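Local coordinates for ABM domain-containing protein (Deinococcus radiodurans, PDB 3E8O), which is of unknown function but is probably an oxidoreductase related to the antibiotic biosynthesis monooxygenases, at residues A[33-38]-A[97-102]; A[48-53]-A[81-86]; A[57-62]-A[67-72]. One frame throughout, in Å; residues are numbered along the deposited sequence. Where two conformers were deposited one is given.

In the fold
From strand 20-27 the chain enters helix 33-47, whose first turn is met again 59 residues later by the turn that follows helix 87-98; this is contact 1, the widest loop of the three. Within it, contact 2 closes a shorter loop, joining the turn before strand 53-61 to the end of helix 77-84, and contact 3, innermost, zips strands 53-61 and 67-74 into a hairpin. Contacts 1 and 2 tie the helical layer together near its two ends, their centres 22 Å apart. Contact 3 supplies part of the sheet beneath and meets contact 1 through the Arg37 to Glu60 salt bridge and the packing of Leu36 against Phe68.

Contact 1 of 3, residues A[33-38]-A[97-102]; sequences AAHLRQ and KHLNVT
Leu36 and Leu99 mark the closest backbone approach, CA to CA 7.4 Å, between the first turn of helix 33-47 and the turn that follows helix 87-98. The contact is apolar and small, 176 Å² in all, and Leu99 has the largest share. Its CG stands anti to its own carbonyl carbon (chi1 -64°), and from there the two methyls part, one to each of two consecutive residues of the opposing helix. CD1 comes down close to the backbone, 3.9 Å from Leu36 CA, and also lies beside Leu36 CB. CD2 reaches the neighbouring residue, with Leu99 CD2 to His35 CB at 3.6 Å. The His35 side chain starts toward Leu99 but its ring then swings outward, so the methylene rather than the imidazole does most of the touching; the ring meets CD2 obliquely.

Leu36 turns its branch the other way, CG anti to the backbone N (chi1 -178°), which sends the isobutyl group past Leu99 to Val101. There Leu36 CD2 meets Val101 CG2 at 4.0 Å, the two side chains crossing at about a right angle. Leu36 and Val101 are both buried, sharing Leu26, Ala28 and Leu96 as neighbours, and Leu36 also packs on Phe68 of the sheet. Leu99 lies nearer the surface, beside His32.

The chain can present Leu99 and then Val101 to the same helix because it turns sharply between them. Asn100, with positive phi (50°), is the C-prime residue of a Schellman motif: Val101 N bonds back to Leu96 O and Asn100 N to Lys97 O. The contact thus joins the Schellman turn that ends helix 87-98, and the residue after it, to the start of helix 33-47, both helices lying over one side of the antiparallel sheet of the ferredoxin-like fold.

Contact 2 of 3, residues A[48-53]-A[81-86]; sequences RQEDGC and HTHLAL
Glu50 CG lies anti to its carbonyl carbon and the chain runs on extended, while His83 holds its ring anti to the backbone N (chi1 167°); together these torsions bring carboxylate and imidazole within bonding distance. The backbones stay well separated, with Glu50 CA and His83 CA 7.7 Å apart, and the gap is spanned by side chains.

The link is a single short hydrogen bond, His83 ND1 to Glu50 OE1 at 2.6 Å. It is bent to 151° at the hydrogen. ND1 uses the syn side of the carboxylate, lying slightly out of its plane, and OE1 is likewise a little tilted from the ring plane. The two side chains meet at about a right angle, their flat ends turned 39° against each other. Leu86 and Glu50 reach toward each other from opposite directions, and a methyl is set against the carboxylate, with Leu86 CD1 to Glu50 OE2 at 3.3 Å. The methyl lies almost equally near both oxygens, so the hydrogen-bonded carboxylate also has an apolar neighbour.

From Glu50 to Cys53 the chain makes a type II beta turn, closed by Cys53 N to Glu50 O at 3.1 Å, with Gly52 at positive phi. Trp74 touches Glu50 and meets the His83 ring, and Thr47 also packs on His83. With ND1 donating to Glu50, the buried imidazole hydrogen-bonds an unidentified ligand through NE2. In this His-carboxylate pair the acid probably helps to fix the rotation of the ring; the ligand, probably from the crystallisation liquor, may mark a pocket between helices and sheet of the ferredoxin-like fold.

Contact 3 of 3, residues A[57-62]-A[67-72]; sequences LVSEDL and HFLITE
Ser59, Leu57 and Thr71 give up much of the 462 Å² buried here, on one face of two antiparallel strands. Ser59 pairs with Leu69 through two backbone bonds, Ser59 N to Leu69 O and Leu69 N to Ser59 O, both 2.9 Å; the second donor is tilted 27° from the carbonyl plane. Ser59 OG sits between its backbone N and carbonyl carbon (chi1 63°), which brings it to 3.5 Å from Leu69 CB. Leu57 and Thr71 form the next hydrogen-bonded pair, Leu57 N to Thr71 O and Thr71 N to Leu57 O, both nearly straight, with Leu57 CB 4.3 Å from Thr71 CB. A water joins Ser59 OG and Thr71 OG1, each at 2.8 Å, and donates weakly to Leu57 O. Strands 53-61 and 67-74 make a beta hairpin of the ferredoxin-like sheet, and Ser59, Glu60 and Asp61 continue the antiparallel ladder into the second subunit, where Ser59 OG bonds Ser59 OG of that chain. On the other face Glu60 runs alongside Phe68, Glu60 CD 3.4 Å from Phe68 CE1, its carboxylate turned 45° from the ring. That carboxylate is held by Gly66 N and a salt bridge to Arg37; Phe68 reaches Leu36 and Leu40.

Contact 1 of 3, residues A[33-38]-A[97-102]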
ATOM      1  N   ALA A  33       3.765   7.145  17.789  1.00 13.00           N
ATOM      2  CA  ALA A  33       4.022   6.285  16.610  1.00 12.26           C
ATOM      3  C   ALA A  33       4.234   4.829  16.974  1.00 12.19           C
ATOM      4  O   ALA A  33       3.710   3.940  16.321  1.00 12.31           O
ATOM      5  CB  ALA A  33       5.190   6.844  15.741  1.00 14.41           C
ATOM      6  N   ALA A  34       5.031   4.571  18.007  1.00 13.48           N
ATOM      7  CA  ALA A  34       5.269   3.166  18.408  1.00 12.00           C
ATOM      8  C   ALA A  34       3.952   2.436  18.772  1.00 12.35           C
ATOM      9  O   ALA A  34       3.712   1.282  18.408  1.00 12.61           O
ATOM     10  CB  ALA A  34       6.338   3.074  19.541  1.00 12.70           C
ATOM     11  N   HIS A  35       3.097   3.126  19.496  1.00 12.55           N
ATOM     12  CA  HIS A  35       1.790   2.597  19.868  0.50 13.47           C
ATOM     13  C   HIS A  35       0.927   2.339  18.625  1.00 13.07           C
ATOM     14  O   HIS A  35       0.241   1.327  18.509  1.00 15.05           O
ATOM     15  CB  HIS A  35       1.057   3.537  20.855  0.50 13.53           C
ATOM     16  CG  HIS A  35       1.757   3.688  22.185  0.50 13.27           C
ATOM     17  ND1 HIS A  35       1.884   4.899  22.831  0.50 17.84           N
ATOM     18  CD2 HIS A  35       2.425   2.788  22.945  0.50 15.05           C
ATOM     19  CE1 HIS A  35       2.573   4.733  23.949  0.50 16.16           C
ATOM     20  NE2 HIS A  35       2.902   3.460  24.047  0.50 18.40           N
ATOM     21  N   LEU A  36       1.021   3.246  17.658  1.00 12.80           N
ATOM     22  CA  LEU A  36       0.204   3.063  16.456  1.00 12.08           C
ATOM     23  C   LEU A  36       0.687   1.875  15.618  1.00 11.70           C
ATOM     24  O   LEU A  36      -0.107   1.104  15.073  1.00 12.78           O
ATOM     25  CB  LEU A  36       0.157   4.324  15.618  1.00 12.34           C
ATOM     26  CG  LEU A  36      -0.727   4.239  14.365  1.00 11.64           C
ATOM     27  CD1 LEU A  36      -2.166   3.805  14.639  1.00 12.70           C
ATOM     28  CD2 LEU A  36      -0.675   5.565  13.566  1.00 12.24           C
ATOM     29  N   ARG A  37       1.993   1.689  15.586  1.00 11.40           N
ATOM     30  CA  ARG A  37       2.530   0.562  14.821  1.00 10.80           C
ATOM     31  C   ARG A  37       2.035  -0.738  15.416  1.00 12.08           C
ATOM     32  O   ARG A  37       1.657  -1.648  14.726  1.00 12.32           O
ATOM     33  CB  ARG A  37       4.074   0.567  14.755  1.00 11.62           C
ATOM     34  CG  ARG A  37       4.657   1.734  14.002  1.00 12.14           C
ATOM     35  CD  ARG A  37       6.173   1.643  13.879  1.00 11.80           C
ATOM     36  NE  ARG A  37       6.745   2.858  13.350  1.00 11.96           N
ATOM     37  CZ  ARG A  37       7.217   3.878  14.051  1.00 12.87           C
ATOM     38  NH1 ARG A  37       7.351   3.811  15.361  1.00 14.84           N
ATOM     39  NH2 ARG A  37       7.583   4.964  13.426  1.00 13.64           N
ATOM     40  N   GLN A  38       2.082  -0.822  16.738  1.00 12.45           N
ATOM     41  CA  GLN A  38       1.631  -2.017  17.430  1.00 12.52           C
ATOM     42  C   GLN A  38       0.156  -2.292  17.165  1.00 13.44           C
ATOM     43  O   GLN A  38      -0.262  -3.414  16.916  1.00 13.82           O
ATOM     44  CB  GLN A  38       1.913  -1.938  18.957  1.00 14.31           C
ATOM     45  CG  GLN A  38       1.423  -3.193  19.671  1.00 21.20           C
ATOM     46  CD  GLN A  38       1.473  -3.174  21.165  1.00 27.93           C
ATOM     47  OE1 GLN A  38       1.094  -2.200  21.817  1.00 29.14           O
ATOM     48  NE2 GLN A  38       1.894  -4.300  21.727  1.00 34.92           N
ATOM     49  N   LYS A  97      -8.343   7.531  18.666  1.00 22.50           N
ATOM     50  CA  LYS A  97      -8.725   8.802  19.306  1.00 24.95           C
ATOM     51  C   LYS A  97      -7.777   9.078  20.428  1.00 24.33           C
ATOM     52  O   LYS A  97      -7.339  10.207  20.677  1.00 24.23           O
ATOM     53  CB  LYS A  97     -10.184   8.799  19.844  1.00 27.63           C
ATOM     54  CG  LYS A  97     -11.251   8.998  18.785  1.00 32.00           C
ATOM     55  CD  LYS A  97     -12.705   9.213  19.367  1.00 35.16           C
ATOM     56  CE  LYS A  97     -13.222   8.036  20.172  1.00 36.69           C
ATOM     57  NZ  LYS A  97     -14.686   8.158  20.595  1.00 35.03           N
ATOM     58  N   HIS A  98      -7.443   8.013  21.110  1.00 24.32           N
ATOM     59  CA  HIS A  98      -6.580   8.119  22.276  1.00 25.23           C
ATOM     60  C   HIS A  98      -5.105   8.301  21.998  1.00 24.61           C
ATOM     61  O   HIS A  98      -4.320   8.684  22.875  1.00 26.25           O
ATOM     62  CB  HIS A  98      -6.878   6.989  23.239  1.00 27.33           C
ATOM     63  CG  HIS A  98      -8.259   7.104  23.794  1.00 32.70           C
ATOM     64  ND1 HIS A  98      -8.583   8.006  24.791  1.00 37.82           N
ATOM     65  CD2 HIS A  98      -9.426   6.548  23.396  1.00 36.81           C
ATOM     66  CE1 HIS A  98      -9.880   7.933  25.031  1.00 39.44           C
ATOM     67  NE2 HIS A  98     -10.416   7.062  24.195  1.00 39.72           N
ATOM     68  N   LEU A  99      -4.741   8.026  20.751  1.00 21.81           N
ATOM     69  CA  LEU A  99      -3.391   8.242  20.273  1.00 19.03           C
ATOM     70  C   LEU A  99      -3.325   9.590  19.525  1.00 19.95           C
ATOM     71  O   LEU A  99      -2.304   9.949  18.896  1.00 20.07           O
ATOM     72  CB  LEU A  99      -2.944   7.083  19.344  1.00 18.57           C
ATOM     73  CG  LEU A  99      -2.831   5.686  19.948  1.00 16.78           C
ATOM     74  CD1 LEU A  99      -2.407   4.715  18.853  1.00 19.63           C
ATOM     75  CD2 LEU A  99      -1.824   5.697  21.105  1.00 21.97           C
ATOM     76  N   ASN A 100      -4.441  10.306  19.602  1.00 19.69           N
ATOM     77  CA  ASN A 100      -4.660  11.582  18.880  1.00 20.40           C
ATOM     78  C   ASN A 100      -4.333  11.463  17.410  1.00 17.87           C
ATOM     79  O   ASN A 100      -3.784  12.384  16.774  1.00 19.01           O
ATOM     80  CB  ASN A 100      -3.897  12.781  19.469  1.00 21.81           C
ATOM     81  CG  ASN A 100      -4.459  14.159  18.986  1.00 27.09           C
ATOM     82  OD1 ASN A 100      -5.702  14.390  18.818  1.00 27.07           O
ATOM     83  ND2 ASN A 100      -3.534  15.086  18.780  1.00 31.01           N
ATOM     84  N   VAL A 101      -4.677  10.290  16.879  1.00 15.68           N
ATOM     85  CA  VAL A 101      -4.579  10.054  15.423  1.00 15.61           C
ATOM     86  C   VAL A 101      -5.905  10.477  14.840  1.00 15.92           C
ATOM     87  O   VAL A 101      -6.918   9.821  15.059  1.00 19.47           O
ATOM     88  CB  VAL A 101      -4.305   8.587  15.075  1.00 17.33           C
ATOM     89  CG1 VAL A 101      -4.439   8.356  13.545  1.00 17.21           C
ATOM     90  CG2 VAL A 101      -2.943   8.173  15.643  1.00 17.79           C
ATOM     91  N   THR A 102      -5.893  11.590  14.122  1.00 14.94           N
ATOM     92  CA  THR A 102      -7.128  12.212  13.651  1.00 17.98           C
ATOM     93  C   THR A 102      -7.234  12.314  12.156  1.00 17.40           C
ATOM     94  O   THR A 102      -8.239  12.822  11.653  1.00 19.09           O
ATOM     95  CB  THR A 102      -7.273  13.650  14.183  1.00 19.92           C
ATOM     96  OG1 THR A 102      -6.200  14.450  13.689  1.00 21.69           O
ATOM     97  CG2 THR A 102      -7.278  13.640  15.689  1.00 24.19           C
TER

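Contact 2 of 3, residues A[48-53]-A[81-86]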
ATOM      1  N   ARG A  48      -6.963 -10.344   8.689  1.00 17.69           N
ATOM      2  CA  ARG A  48      -6.596 -11.338   7.695  1.00 17.54           C
ATOM      3  C   ARG A  48      -7.345 -12.631   7.860  1.00 19.15           C
ATOM      4  O   ARG A  48      -7.382 -13.418   6.954  1.00 19.83           O
ATOM      5  CB  ARG A  48      -5.115 -11.698   7.767  1.00 19.34           C
ATOM      6  CG  ARG A  48      -4.253 -10.697   7.165  1.00 23.27           C
ATOM      7  CD  ARG A  48      -2.812 -10.995   7.520  1.00 23.78           C
ATOM      8  NE  ARG A  48      -2.054  -9.828   7.134  1.00 24.91           N
ATOM      9  CZ  ARG A  48      -0.995  -9.344   7.762  1.00 24.49           C
ATOM     10  NH1 ARG A  48      -0.570  -9.889   8.935  1.00 27.20           N
ATOM     11  NH2 ARG A  48      -0.413  -8.266   7.230  1.00 17.54           N
ATOM     12  N   GLN A  49      -7.859 -12.865   9.053  1.00 17.49           N
ATOM     13  CA  GLN A  49      -8.590 -14.095   9.338  1.00 18.02           C
ATOM     14  C   GLN A  49     -10.062 -14.075   8.918  1.00 16.60           C
ATOM     15  O   GLN A  49     -10.755 -15.072   8.977  1.00 18.20           O
ATOM     16  CB  GLN A  49      -8.552 -14.379  10.845  1.00 16.96           C
ATOM     17  CG  GLN A  49      -7.149 -14.515  11.387  1.00 19.03           C
ATOM     18  CD  GLN A  49      -7.143 -14.749  12.842  1.00 25.42           C
ATOM     19  OE1 GLN A  49      -7.704 -15.737  13.291  1.00 27.70           O
ATOM     20  NE2 GLN A  49      -6.505 -13.861  13.615  1.00 28.56           N
ATOM     21  N   GLU A  50     -10.517 -12.920   8.499  1.00 14.89           N
ATOM     22  CA  GLU A  50     -11.920 -12.709   8.200  1.00 14.06           C
ATOM     23  C   GLU A  50     -12.386 -13.179   6.851  1.00 13.33           C
ATOM     24  O   GLU A  50     -11.650 -13.186   5.859  1.00 13.45           O
ATOM     25  CB  GLU A  50     -12.292 -11.224   8.397  1.00 13.01           C
ATOM     26  CG  GLU A  50     -12.146 -10.757   9.833  1.00 14.83           C
ATOM     27  CD  GLU A  50     -12.269  -9.251  10.022  1.00 14.99           C
ATOM     28  OE1 GLU A  50     -12.865  -8.569   9.151  1.00 14.86           O
ATOM     29  OE2 GLU A  50     -11.745  -8.747  11.070  1.00 18.93           O
ATOM     30  N   ASP A  51     -13.654 -13.559   6.828  1.00 13.20           N
ATOM     31  CA  ASP A  51     -14.297 -13.939   5.596  1.00 12.40           C
ATOM     32  C   ASP A  51     -14.091 -12.843   4.533  1.00 11.28           C
ATOM     33  O   ASP A  51     -14.333 -11.653   4.776  1.00 12.24           O
ATOM     34  CB  ASP A  51     -15.825 -14.136   5.811  1.00 13.72           C
ATOM     35  CG  ASP A  51     -16.169 -15.317   6.715  1.00 21.44           C
ATOM     36  OD1 ASP A  51     -15.297 -16.232   6.888  1.00 21.74           O
ATOM     37  OD2 ASP A  51     -17.334 -15.335   7.224  1.00 22.46           O
ATOM     38  N   GLY A  52     -13.668 -13.279   3.369  1.00 10.00           N
ATOM     39  CA  GLY A  52     -13.524 -12.388   2.240  1.00  9.74           C
ATOM     40  C   GLY A  52     -12.292 -11.529   2.210  1.00 10.42           C
ATOM     41  O   GLY A  52     -12.118 -10.795   1.260  1.00 11.00           O
ATOM     42  N   CYS A  53     -11.443 -11.595   3.251  1.00 10.74           N
ATOM     43  CA  CYS A  53     -10.225 -10.789   3.292  1.00 11.19           C
ATOM     44  C   CYS A  53      -9.145 -11.474   2.494  1.00 11.41           C
ATOM     45  O   CYS A  53      -8.617 -12.524   2.909  1.00 13.84           O
ATOM     46  CB  CYS A  53      -9.757 -10.503   4.715  1.00 12.41           C
ATOM     47  SG  CYS A  53      -8.367  -9.394   4.702  1.00 14.45           S
ATOM     48  N   HIS A  81     -18.081  -4.514   3.918  1.00 12.85           N
ATOM     49  CA  HIS A  81     -19.077  -3.879   4.771  1.00 13.96           C
ATOM     50  C   HIS A  81     -19.251  -4.630   6.083  1.00 14.29           C
ATOM     51  O   HIS A  81     -19.343  -4.040   7.169  1.00 14.72           O
ATOM     52  CB  HIS A  81     -20.393  -3.662   4.039  1.00 14.40           C
ATOM     53  CG  HIS A  81     -20.338  -2.457   3.164  1.00 21.21           C
ATOM     54  ND1 HIS A  81     -20.739  -2.449   1.848  1.00 28.14           N
ATOM     55  CD2 HIS A  81     -19.814  -1.227   3.409  1.00 26.12           C
ATOM     56  CE1 HIS A  81     -20.553  -1.236   1.344  1.00 25.88           C
ATOM     57  NE2 HIS A  81     -19.970  -0.483   2.262  1.00 29.82           N
ATOM     58  N   THR A  82     -19.184  -5.944   5.983  1.00 14.19           N
ATOM     59  CA  THR A  82     -19.277  -6.787   7.176  1.00 12.81           C
ATOM     60  C   THR A  82     -18.100  -6.515   8.124  1.00 13.86           C
ATOM     61  O   THR A  82     -18.245  -6.329   9.350  1.00 14.53           O
ATOM     62  CB  THR A  82     -19.372  -8.282   6.780  1.00 13.49           C
ATOM     63  OG1 THR A  82     -20.637  -8.470   6.145  1.00 16.20           O
ATOM     64  CG2 THR A  82     -19.290  -9.222   8.009  1.00 16.73           C
ATOM     65  N   HIS A  83     -16.926  -6.415   7.539  1.00 13.09           N
ATOM     66  CA  HIS A  83     -15.731  -6.076   8.273  1.00 13.32           C
ATOM     67  C   HIS A  83     -15.871  -4.719   8.991  1.00 13.20           C
ATOM     68  O   HIS A  83     -15.524  -4.569  10.142  1.00 15.46           O
ATOM     69  CB  HIS A  83     -14.505  -6.020   7.331  1.00 12.77           C
ATOM     70  CG  HIS A  83     -13.303  -5.395   7.944  1.00 13.23           C
ATOM     71  ND1 HIS A  83     -12.535  -6.004   8.909  1.00 15.26           N
ATOM     72  CD2 HIS A  83     -12.723  -4.195   7.698  1.00 15.31           C
ATOM     73  CE1 HIS A  83     -11.529  -5.197   9.226  1.00 16.34           C
ATOM     74  NE2 HIS A  83     -11.629  -4.092   8.508  1.00 16.87           N
ATOM     75  N   LEU A  84     -16.351  -3.739   8.241  1.00 14.32           N
ATOM     76  CA  LEU A  84     -16.458  -2.370   8.732  1.00 14.39           C
ATOM     77  C   LEU A  84     -17.401  -2.227   9.930  1.00 16.27           C
ATOM     78  O   LEU A  84     -17.252  -1.341  10.752  1.00 17.80           O
ATOM     79  CB  LEU A  84     -16.871  -1.444   7.606  1.00 14.53           C
ATOM     80  CG  LEU A  84     -15.697  -1.217   6.626  1.00 14.29           C
ATOM     81  CD1 LEU A  84     -16.225  -0.651   5.326  1.00 15.27           C
ATOM     82  CD2 LEU A  84     -14.622  -0.290   7.261  1.00 18.20           C
ATOM     83  N   ALA A  85     -18.328  -3.149  10.019  1.00 16.74           N
ATOM     84  CA  ALA A  85     -19.371  -3.120  11.067  1.00 17.66           C
ATOM     85  C   ALA A  85     -18.964  -3.889  12.313  1.00 17.29           C
ATOM     86  O   ALA A  85     -19.691  -3.892  13.308  1.00 19.43           O
ATOM     87  CB  ALA A  85     -20.655  -3.704  10.539  1.00 18.53           C
ATOM     88  N   LEU A  86     -17.805  -4.525  12.266  1.00 17.08           N
ATOM     89  CA  LEU A  86     -17.355  -5.344  13.413  1.00 16.47           C
ATOM     90  C   LEU A  86     -17.040  -4.534  14.670  1.00 16.31           C
ATOM     91  O   LEU A  86     -16.511  -3.430  14.582  1.00 17.60           O
ATOM     92  CB  LEU A  86     -16.123  -6.167  13.103  1.00 16.90           C
ATOM     93  CG  LEU A  86     -16.213  -7.271  12.067  1.00 14.58           C
ATOM     94  CD1 LEU A  86     -14.802  -7.814  11.798  1.00 16.48           C
ATOM     95  CD2 LEU A  86     -17.161  -8.409  12.524  1.00 16.45           C
TER

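Contact 3 of 3, residues A[57-62]-A[67-72]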
ATOM      1  N   LEU A  57      -2.554  -5.344   4.543  1.00  9.09           N
ATOM      2  CA  LEU A  57      -1.197  -4.929   4.854  1.00  9.48           C
ATOM      3  C   LEU A  57      -1.183  -3.544   5.498  1.00  8.63           C
ATOM      4  O   LEU A  57      -1.903  -2.628   5.103  1.00 10.36           O
ATOM      5  CB  LEU A  57      -0.351  -4.831   3.575  1.00 10.81           C
ATOM      6  CG  LEU A  57      -0.178  -6.071   2.741  1.00 12.63           C
ATOM      7  CD1 LEU A  57       0.519  -5.732   1.404  1.00 11.22           C
ATOM      8  CD2 LEU A  57       0.564  -7.133   3.503  1.00 14.92           C
ATOM      9  N   VAL A  58      -0.343  -3.430   6.516  1.00  8.44           N
ATOM     10  CA  VAL A  58      -0.116  -2.178   7.186  1.00  9.46           C
ATOM     11  C   VAL A  58       1.363  -1.843   7.020  1.00  9.38           C
ATOM     12  O   VAL A  58       2.232  -2.703   7.215  1.00  9.31           O
ATOM     13  CB  VAL A  58      -0.541  -2.202   8.650  1.00  9.45           C
ATOM     14  CG1 VAL A  58      -2.070  -2.332   8.765  1.00  9.68           C
ATOM     15  CG2 VAL A  58       0.159  -3.337   9.541  1.00 10.89           C
ATOM     16  N   SER A  59       1.653  -0.628   6.570  1.00  8.82           N
ATOM     17  CA  SER A  59       3.034  -0.260   6.185  1.00  7.99           C
ATOM     18  C   SER A  59       3.333   1.179   6.531  1.00  7.81           C
ATOM     19  O   SER A  59       2.439   1.981   6.757  1.00  9.45           O
ATOM     20  CB  SER A  59       3.261  -0.569   4.686  1.00  7.91           C
ATOM     21  OG  SER A  59       2.412   0.216   3.840  1.00  8.94           O
ATOM     22  N   GLU A  60       4.610   1.491   6.532  1.00  9.08           N
ATOM     23  CA  GLU A  60       5.090   2.835   6.862  1.00  9.22           C
ATOM     24  C   GLU A  60       5.826   3.441   5.679  1.00  7.93           C
ATOM     25  O   GLU A  60       6.674   2.812   5.058  1.00  9.38           O
ATOM     26  CB  GLU A  60       6.014   2.802   8.093  1.00  9.86           C
ATOM     27  CG  GLU A  60       6.348   4.173   8.627  1.00 10.17           C
ATOM     28  CD  GLU A  60       6.996   4.169  10.005  1.00 11.81           C
ATOM     29  OE1 GLU A  60       7.174   3.074  10.561  1.00 12.06           O
ATOM     30  OE2 GLU A  60       7.279   5.293  10.545  1.00 12.71           O
ATOM     31  N   ASP A  61       5.428   4.658   5.362  1.00  9.06           N
ATOM     32  CA  ASP A  61       5.926   5.419   4.223  1.00  9.80           C
ATOM     33  C   ASP A  61       7.421   5.652   4.371  1.00 11.52           C
ATOM     34  O   ASP A  61       7.836   6.291   5.354  1.00 13.45           O
ATOM     35  CB  ASP A  61       5.141   6.761   4.143  1.00 11.43           C
ATOM     36  CG  ASP A  61       5.409   7.534   2.865  1.00 13.23           C
ATOM     37  OD1 ASP A  61       6.458   7.321   2.259  1.00 16.10           O
ATOM     38  OD2 ASP A  61       4.563   8.377   2.529  1.00 16.81           O
ATOM     39  N   LEU A  62       8.226   5.136   3.445  1.00  9.82           N
ATOM     40  CA  LEU A  62       9.679   5.313   3.509  1.00 11.66           C
ATOM     41  C   LEU A  62      10.052   6.812   3.393  1.00 13.81           C
ATOM     42  O   LEU A  62      11.120   7.190   3.829  1.00 17.55           O
ATOM     43  CB  LEU A  62      10.393   4.521   2.375  1.00 11.25           C
ATOM     44  CG  LEU A  62      10.355   3.022   2.479  1.00 11.73           C
ATOM     45  CD1 LEU A  62      11.003   2.459   1.225  1.00 13.47           C
ATOM     46  CD2 LEU A  62      11.098   2.566   3.723  1.00 15.42           C
ATOM     47  N   HIS A  67       4.057   8.112   9.057  1.00 12.25           N
ATOM     48  CA  HIS A  67       2.895   8.116   8.109  1.00 11.17           C
ATOM     49  C   HIS A  67       2.737   6.693   7.608  1.00  9.71           C
ATOM     50  O   HIS A  67       3.693   6.076   7.148  1.00 10.50           O
ATOM     51  CB  HIS A  67       3.119   9.115   6.990  1.00 11.83           C
ATOM     52  CG  HIS A  67       3.149  10.531   7.469  1.00 14.86           C
ATOM     53  ND1 HIS A  67       2.177  11.436   7.132  1.00 17.44           N
ATOM     54  CD2 HIS A  67       3.998  11.171   8.308  1.00 17.86           C
ATOM     55  CE1 HIS A  67       2.449  12.598   7.706  1.00 19.22           C
ATOM     56  NE2 HIS A  67       3.563  12.469   8.412  1.00 19.54           N
ATOM     57  N   PHE A  68       1.505   6.208   7.706  1.00  8.97           N
ATOM     58  CA  PHE A  68       1.185   4.798   7.480  1.00  9.51           C
ATOM     59  C   PHE A  68       0.120   4.636   6.422  1.00  9.39           C
ATOM     60  O   PHE A  68      -0.665   5.538   6.117  1.00 10.39           O
ATOM     61  CB  PHE A  68       0.717   4.160   8.805  1.00  9.67           C
ATOM     62  CG  PHE A  68       1.730   4.286   9.927  1.00  9.82           C
ATOM     63  CD1 PHE A  68       2.804   3.437  10.011  1.00 10.31           C
ATOM     64  CD2 PHE A  68       1.650   5.328  10.853  1.00 12.44           C
ATOM     65  CE1 PHE A  68       3.755   3.583  10.970  1.00 11.08           C
ATOM     66  CE2 PHE A  68       2.612   5.474  11.814  1.00 12.31           C
ATOM     67  CZ  PHE A  68       3.663   4.602  11.871  1.00 11.95           C
ATOM     68  N   LEU A  69       0.155   3.432   5.862  1.00  8.64           N
ATOM     69  CA  LEU A  69      -0.758   2.998   4.821  0.50 10.17           C
ATOM     70  C   LEU A  69      -1.434   1.694   5.242  1.00  9.10           C
ATOM     71  O   LEU A  69      -0.796   0.812   5.826  1.00 10.33           O
ATOM     72  CB  LEU A  69       0.023   2.791   3.497  0.50 10.23           C
ATOM     73  CG  LEU A  69      -0.667   2.413   2.178  0.50 11.52           C
ATOM     74  CD1 LEU A  69      -1.635   3.501   1.691  0.50 12.08           C
ATOM     75  CD2 LEU A  69       0.389   2.114   1.073  0.50 13.69           C
ATOM     76  N   ILE A  70      -2.706   1.585   4.903  1.00  9.25           N
ATOM     77  CA  ILE A  70      -3.500   0.396   5.103  1.00  9.76           C
ATOM     78  C   ILE A  70      -3.988  -0.016   3.713  1.00  9.57           C
ATOM     79  O   ILE A  70      -4.750   0.711   3.055  1.00 10.94           O
ATOM     80  CB  ILE A  70      -4.695   0.570   6.055  1.00  9.46           C
ATOM     81  CG1 ILE A  70      -4.319   1.211   7.398  1.00 10.57           C
ATOM     82  CG2 ILE A  70      -5.375  -0.760   6.266  1.00 10.70           C
ATOM     83  CD1 ILE A  70      -5.479   1.470   8.324  1.00 11.96           C
ATOM     84  N   THR A  71      -3.556  -1.189   3.265  1.00  9.44           N
ATOM     85  CA  THR A  71      -3.850  -1.738   1.942  1.00  8.81           C
ATOM     86  C   THR A  71      -4.690  -2.988   2.105  1.00  8.50           C
ATOM     87  O   THR A  71      -4.289  -3.921   2.782  1.00 10.15           O
ATOM     88  CB  THR A  71      -2.550  -2.052   1.215  1.00 10.75           C
ATOM     89  OG1 THR A  71      -1.754  -0.870   1.162  1.00 12.28           O
ATOM     90  CG2 THR A  71      -2.773  -2.633  -0.190  1.00 12.97           C
ATOM     91  N   GLU A  72      -5.879  -2.981   1.500  1.00  8.88           N
ATOM     92  CA  GLU A  72      -6.775  -4.128   1.671  1.00  8.98           C
ATOM     93  C   GLU A  72      -7.383  -4.559   0.356  1.00  8.49           C
ATOM     94  O   GLU A  72      -7.735  -3.733  -0.454  1.00  9.60           O
ATOM     95  CB  GLU A  72      -7.962  -3.791   2.630  1.00  9.32           C
ATOM     96  CG  GLU A  72      -7.613  -2.947   3.828  1.00 10.34           C
ATOM     97  CD  GLU A  72      -8.763  -2.474   4.672  1.00  9.93           C
ATOM     98  OE1 GLU A  72      -9.792  -3.190   4.749  1.00 11.03           O
ATOM     99  OE2 GLU A  72      -8.619  -1.393   5.318  1.00 11.93           O
TER
HETATM  100  O   HOH W   1      -0.067  -0.983   3.364  1.00 10.45           O